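Local coordinates for protein coronin (Toxoplasma gondii, PDB 4OZU) that probably binds actin filaments, as coronins generally do, the chain here being the N-terminal WD40 beta-propeller domain of a longer protein, at residues 325-337 against 346-360. Sequence-based numbering, arbitrary orientation.
Sequences VDQMRAEIGRMLK and PISFIVPRKNQDVFQ
A classic beta bulge interrupts the antiparallel hairpin of strands 331-339 and 343-350, where Ile332 and Gly333 together face Phe349. Ile332 N gives a nearly straight bond to Phe349 O (2.9 Å, 167° at the hydrogen), and Phe349 N returns one to Gly333 O; beyond the bulge, Met335 and Ile347 exchange a reciprocal pair. The ring of Phe349 turns its edge to the neighbouring strand, CE2 lying 3.8 Å from Met335 CB, while Tyr294 meets the ring edge-to-face. The other face carries a polar cluster among apolar side chains. Ser348 OG donates to Glu331 OE2 at 2.6 Å; an extended chain, its CG trans to N (chi1 -178°), carries the Glu331 carboxylate there. Arg334 grips Glu331 side-on, NE donating to Glu331 OE2 at 2.8 Å from the face of the carboxylate plane opposite Ser348 OG, and NH2 donating to OE1. Arg329 links Glu331 to Asp326, and Trp20 bonds Ser348 OG. Past the strands, Phe359 CE1 lies 3.8 Å from Gln327 CB; one water joins Gln327 O to Gln360 N, a second Met328 O to Val358 O. N-terminal strand 16-25 flanks the hairpin's second strand, the Velcro closure characteristic of WD40 beta-propellers.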
# COMPACT_ATOMS: atom_id res chain seq x y z
N VAL A 325 -0.96 14.38 -5.54
CA VAL A 325 -1.66 15.27 -4.61
C VAL A 325 -1.76 16.70 -5.17
O VAL A 325 -0.98 17.11 -6.03
CB VAL A 325 -1.01 15.34 -3.20
CG1 VAL A 325 -0.90 13.93 -2.60
CG2 VAL A 325 0.35 16.04 -3.24
N ASP A 326 -2.75 17.43 -4.66
CA ASP A 326 -3.03 18.79 -5.09
C ASP A 326 -2.22 19.77 -4.23
O ASP A 326 -2.61 20.11 -3.12
CB ASP A 326 -4.53 19.07 -4.98
CG ASP A 326 -4.94 20.37 -5.64
OD1 ASP A 326 -4.07 21.26 -5.81
OD2 ASP A 326 -6.13 20.51 -5.99
N GLN A 327 -1.09 20.20 -4.77
CA GLN A 327 -0.13 20.99 -4.00
C GLN A 327 -0.67 22.36 -3.63
O GLN A 327 -0.35 22.90 -2.57
CB GLN A 327 1.17 21.13 -4.78
CG GLN A 327 1.98 19.84 -4.84
CD GLN A 327 3.33 20.04 -5.50
OE1 GLN A 327 3.43 20.57 -6.61
NE2 GLN A 327 4.39 19.64 -4.80
N MET A 328 -1.50 22.93 -4.50
CA MET A 328 -2.04 24.27 -4.24
C MET A 328 -3.07 24.27 -3.11
O MET A 328 -3.43 25.32 -2.60
CB MET A 328 -2.65 24.85 -5.52
CG MET A 328 -1.61 25.23 -6.56
SD MET A 328 -0.33 26.33 -5.91
CE MET A 328 -1.31 27.75 -5.43
N ARG A 329 -3.52 23.08 -2.71
CA ARG A 329 -4.46 22.96 -1.60
C ARG A 329 -3.78 22.53 -0.31
O ARG A 329 -4.44 22.30 0.70
CB ARG A 329 -5.57 21.96 -1.96
CG ARG A 329 -6.50 22.46 -3.06
CD ARG A 329 -7.80 21.70 -3.06
NE ARG A 329 -7.60 20.28 -3.33
CZ ARG A 329 -8.07 19.28 -2.58
NH1 ARG A 329 -8.80 19.51 -1.50
NH2 ARG A 329 -7.80 18.03 -2.94
N ALA A 330 -2.45 22.42 -0.35
CA ALA A 330 -1.67 21.93 0.78
C ALA A 330 -2.13 20.52 1.14
O ALA A 330 -2.07 20.11 2.30
CB ALA A 330 -1.77 22.86 1.98
N GLU A 331 -2.58 19.79 0.13
CA GLU A 331 -2.92 18.38 0.31
C GLU A 331 -1.64 17.56 0.34
O GLU A 331 -0.85 17.63 -0.61
CB GLU A 331 -3.82 17.90 -0.83
CG GLU A 331 -4.26 16.44 -0.71
CD GLU A 331 -5.05 15.97 -1.91
OE1 GLU A 331 -4.53 16.08 -3.05
OE2 GLU A 331 -6.20 15.50 -1.73
N ILE A 332 -1.42 16.77 1.39
CA ILE A 332 -0.22 15.93 1.45
C ILE A 332 -0.54 14.45 1.21
O ILE A 332 0.34 13.67 0.84
CB ILE A 332 0.54 16.10 2.78
CG1 ILE A 332 -0.26 15.54 3.96
CG2 ILE A 332 0.89 17.57 3.01
CD1 ILE A 332 0.57 15.41 5.21
N GLY A 333 -1.79 14.07 1.43
CA GLY A 333 -2.23 12.72 1.15
C GLY A 333 -3.71 12.68 0.84
O GLY A 333 -4.44 13.63 1.15
N ARG A 334 -4.15 11.60 0.20
CA ARG A 334 -5.57 11.43 -0.09
C ARG A 334 -5.96 9.97 -0.04
O ARG A 334 -5.35 9.12 -0.69
CB ARG A 334 -5.92 12.02 -1.46
CG ARG A 334 -7.42 12.14 -1.70
CD ARG A 334 -7.76 12.48 -3.15
NE ARG A 334 -6.95 13.58 -3.67
CZ ARG A 334 -6.78 13.83 -4.96
NH1 ARG A 334 -7.37 13.08 -5.88
NH2 ARG A 334 -6.02 14.85 -5.35
N MET A 335 -6.97 9.69 0.77
CA MET A 335 -7.56 8.36 0.84
C MET A 335 -8.76 8.27 -0.09
O MET A 335 -9.54 9.21 -0.19
CB MET A 335 -7.98 8.04 2.27
CG MET A 335 -8.64 6.68 2.45
SD MET A 335 -9.40 6.52 4.07
CE MET A 335 -7.97 6.62 5.14
N LEU A 336 -8.88 7.15 -0.78
CA LEU A 336 -10.10 6.81 -1.49
C LEU A 336 -10.79 5.75 -0.66
O LEU A 336 -10.27 4.65 -0.48
CB LEU A 336 -9.81 6.31 -2.90
CG LEU A 336 -9.04 7.31 -3.77
CD1 LEU A 336 -8.60 6.69 -5.09
CD2 LEU A 336 -9.90 8.54 -4.02
N LYS A 337 -11.95 6.11 -0.12
CA LYS A 337 -12.69 5.28 0.82
C LYS A 337 -13.93 4.68 0.16
O LYS A 337 -14.82 5.41 -0.22
CB LYS A 337 -13.10 6.13 2.03
CG LYS A 337 -13.96 5.42 3.06
CD LYS A 337 -14.63 6.43 3.98
CE LYS A 337 -15.66 5.78 4.88
NZ LYS A 337 -16.68 6.76 5.33
N PRO A 346 -13.48 10.41 -1.72
CA PRO A 346 -12.13 10.89 -1.44
C PRO A 346 -12.05 11.67 -0.13
O PRO A 346 -12.96 12.43 0.22
CB PRO A 346 -11.82 11.80 -2.64
CG PRO A 346 -12.90 11.54 -3.64
CD PRO A 346 -14.08 11.07 -2.89
N ILE A 347 -10.94 11.49 0.58
CA ILE A 347 -10.65 12.23 1.79
C ILE A 347 -9.28 12.86 1.66
O ILE A 347 -8.28 12.15 1.56
CB ILE A 347 -10.66 11.34 3.06
CG1 ILE A 347 -11.88 10.41 3.10
CG2 ILE A 347 -10.58 12.20 4.31
CD1 ILE A 347 -13.19 11.11 3.26
N SER A 348 -9.22 14.19 1.66
CA SER A 348 -7.95 14.89 1.62
C SER A 348 -7.39 15.06 3.03
O SER A 348 -8.14 15.27 3.98
CB SER A 348 -8.11 16.27 0.95
OG SER A 348 -8.31 16.16 -0.44
N PHE A 349 -6.07 14.98 3.15
CA PHE A 349 -5.39 15.32 4.39
C PHE A 349 -4.54 16.56 4.11
O PHE A 349 -3.59 16.52 3.32
CB PHE A 349 -4.57 14.14 4.89
CG PHE A 349 -5.40 12.91 5.11
CD1 PHE A 349 -6.09 12.73 6.29
CD2 PHE A 349 -5.55 11.98 4.10
CE1 PHE A 349 -6.88 11.61 6.48
CE2 PHE A 349 -6.35 10.86 4.28
CZ PHE A 349 -7.01 10.68 5.47
N ILE A 350 -4.93 17.64 4.77
CA ILE A 350 -4.49 18.99 4.45
C ILE A 350 -3.84 19.65 5.65
O ILE A 350 -4.36 19.59 6.76
CB ILE A 350 -5.68 19.84 3.97
CG1 ILE A 350 -6.20 19.30 2.64
CG2 ILE A 350 -5.28 21.29 3.78
CD1 ILE A 350 -7.60 19.71 2.32
N VAL A 351 -2.69 20.27 5.43
CA VAL A 351 -2.07 21.10 6.46
C VAL A 351 -2.74 22.47 6.45
O VAL A 351 -2.72 23.15 5.42
CB VAL A 351 -0.57 21.27 6.23
CG1 VAL A 351 0.05 22.16 7.32
CG2 VAL A 351 0.12 19.91 6.20
N PRO A 352 -3.32 22.90 7.58
CA PRO A 352 -3.96 24.22 7.59
C PRO A 352 -2.93 25.33 7.54
O PRO A 352 -1.99 25.34 8.33
CB PRO A 352 -4.73 24.23 8.92
CG PRO A 352 -3.98 23.29 9.79
CD PRO A 352 -3.44 22.22 8.89
N ARG A 353 -3.11 26.24 6.59
CA ARG A 353 -2.22 27.38 6.44
C ARG A 353 -3.05 28.62 6.19
O ARG A 353 -4.14 28.54 5.61
CB ARG A 353 -1.23 27.13 5.29
CG ARG A 353 -0.16 26.09 5.62
CD ARG A 353 0.87 26.64 6.60
NE ARG A 353 1.81 25.61 7.06
CZ ARG A 353 2.91 25.24 6.41
NH1 ARG A 353 3.23 25.79 5.24
NH2 ARG A 353 3.69 24.30 6.93
N LYS A 354 -2.54 29.76 6.64
CA LYS A 354 -3.25 31.03 6.51
C LYS A 354 -3.61 31.29 5.05
O LYS A 354 -4.79 31.47 4.72
CB LYS A 354 -2.39 32.17 7.05
CG LYS A 354 -3.03 33.55 6.96
CD LYS A 354 -2.07 34.62 7.45
CE LYS A 354 -2.63 36.02 7.21
NZ LYS A 354 -1.63 37.07 7.53
N ASN A 355 -2.61 31.31 4.18
CA ASN A 355 -2.82 31.53 2.76
C ASN A 355 -3.14 30.22 2.07
O ASN A 355 -2.24 29.48 1.68
CB ASN A 355 -1.59 32.18 2.13
CG ASN A 355 -1.16 33.43 2.87
OD1 ASN A 355 -0.04 33.51 3.38
ND2 ASN A 355 -2.05 34.42 2.94
N GLN A 356 -4.43 29.93 1.91
CA GLN A 356 -4.85 28.64 1.37
C GLN A 356 -4.77 28.60 -0.16
O GLN A 356 -5.19 27.62 -0.78
CB GLN A 356 -6.28 28.32 1.82
CG GLN A 356 -6.52 28.53 3.31
CD GLN A 356 -7.92 28.15 3.73
OE1 GLN A 356 -8.51 27.21 3.21
NE2 GLN A 356 -8.47 28.90 4.68
N ASP A 357 -4.23 29.66 -0.76
CA ASP A 357 -4.15 29.76 -2.21
C ASP A 357 -2.76 30.19 -2.69
O ASP A 357 -2.63 30.90 -3.69
CB ASP A 357 -5.22 30.73 -2.72
CG ASP A 357 -5.13 32.10 -2.07
OD1 ASP A 357 -4.34 32.26 -1.12
OD2 ASP A 357 -5.87 33.01 -2.50
N VAL A 358 -1.73 29.76 -1.97
CA VAL A 358 -0.35 29.90 -2.46
C VAL A 358 0.44 28.65 -2.07
O VAL A 358 0.19 28.01 -1.05
CB VAL A 358 0.35 31.18 -1.91
CG1 VAL A 358 -0.67 32.23 -1.48
CG2 VAL A 358 1.31 30.86 -0.76
N PHE A 359 1.42 28.32 -2.91
CA PHE A 359 2.19 27.09 -2.76
C PHE A 359 2.99 27.08 -1.47
O PHE A 359 3.85 27.94 -1.25
CB PHE A 359 3.11 26.91 -3.97
CG PHE A 359 3.94 25.67 -3.91
CD1 PHE A 359 3.36 24.44 -3.64
CD2 PHE A 359 5.30 25.71 -4.16
CE1 PHE A 359 4.11 23.29 -3.59
CE2 PHE A 359 6.07 24.56 -4.11
CZ PHE A 359 5.47 23.35 -3.83
N GLN A 360 2.69 26.11 -0.62
CA GLN A 360 3.44 25.92 0.62
C GLN A 360 4.62 25.00 0.34
O GLN A 360 4.54 23.78 0.51
CB GLN A 360 2.53 25.32 1.70
CG GLN A 360 1.27 26.12 1.96
CD GLN A 360 1.56 27.50 2.53
OE1 GLN A 360 2.39 27.65 3.42
NE2 GLN A 360 0.88 28.51 2.01
O HOH W 1 0.51 24.50 -0.85
O HOH W 2 -1.80 26.25 -0.48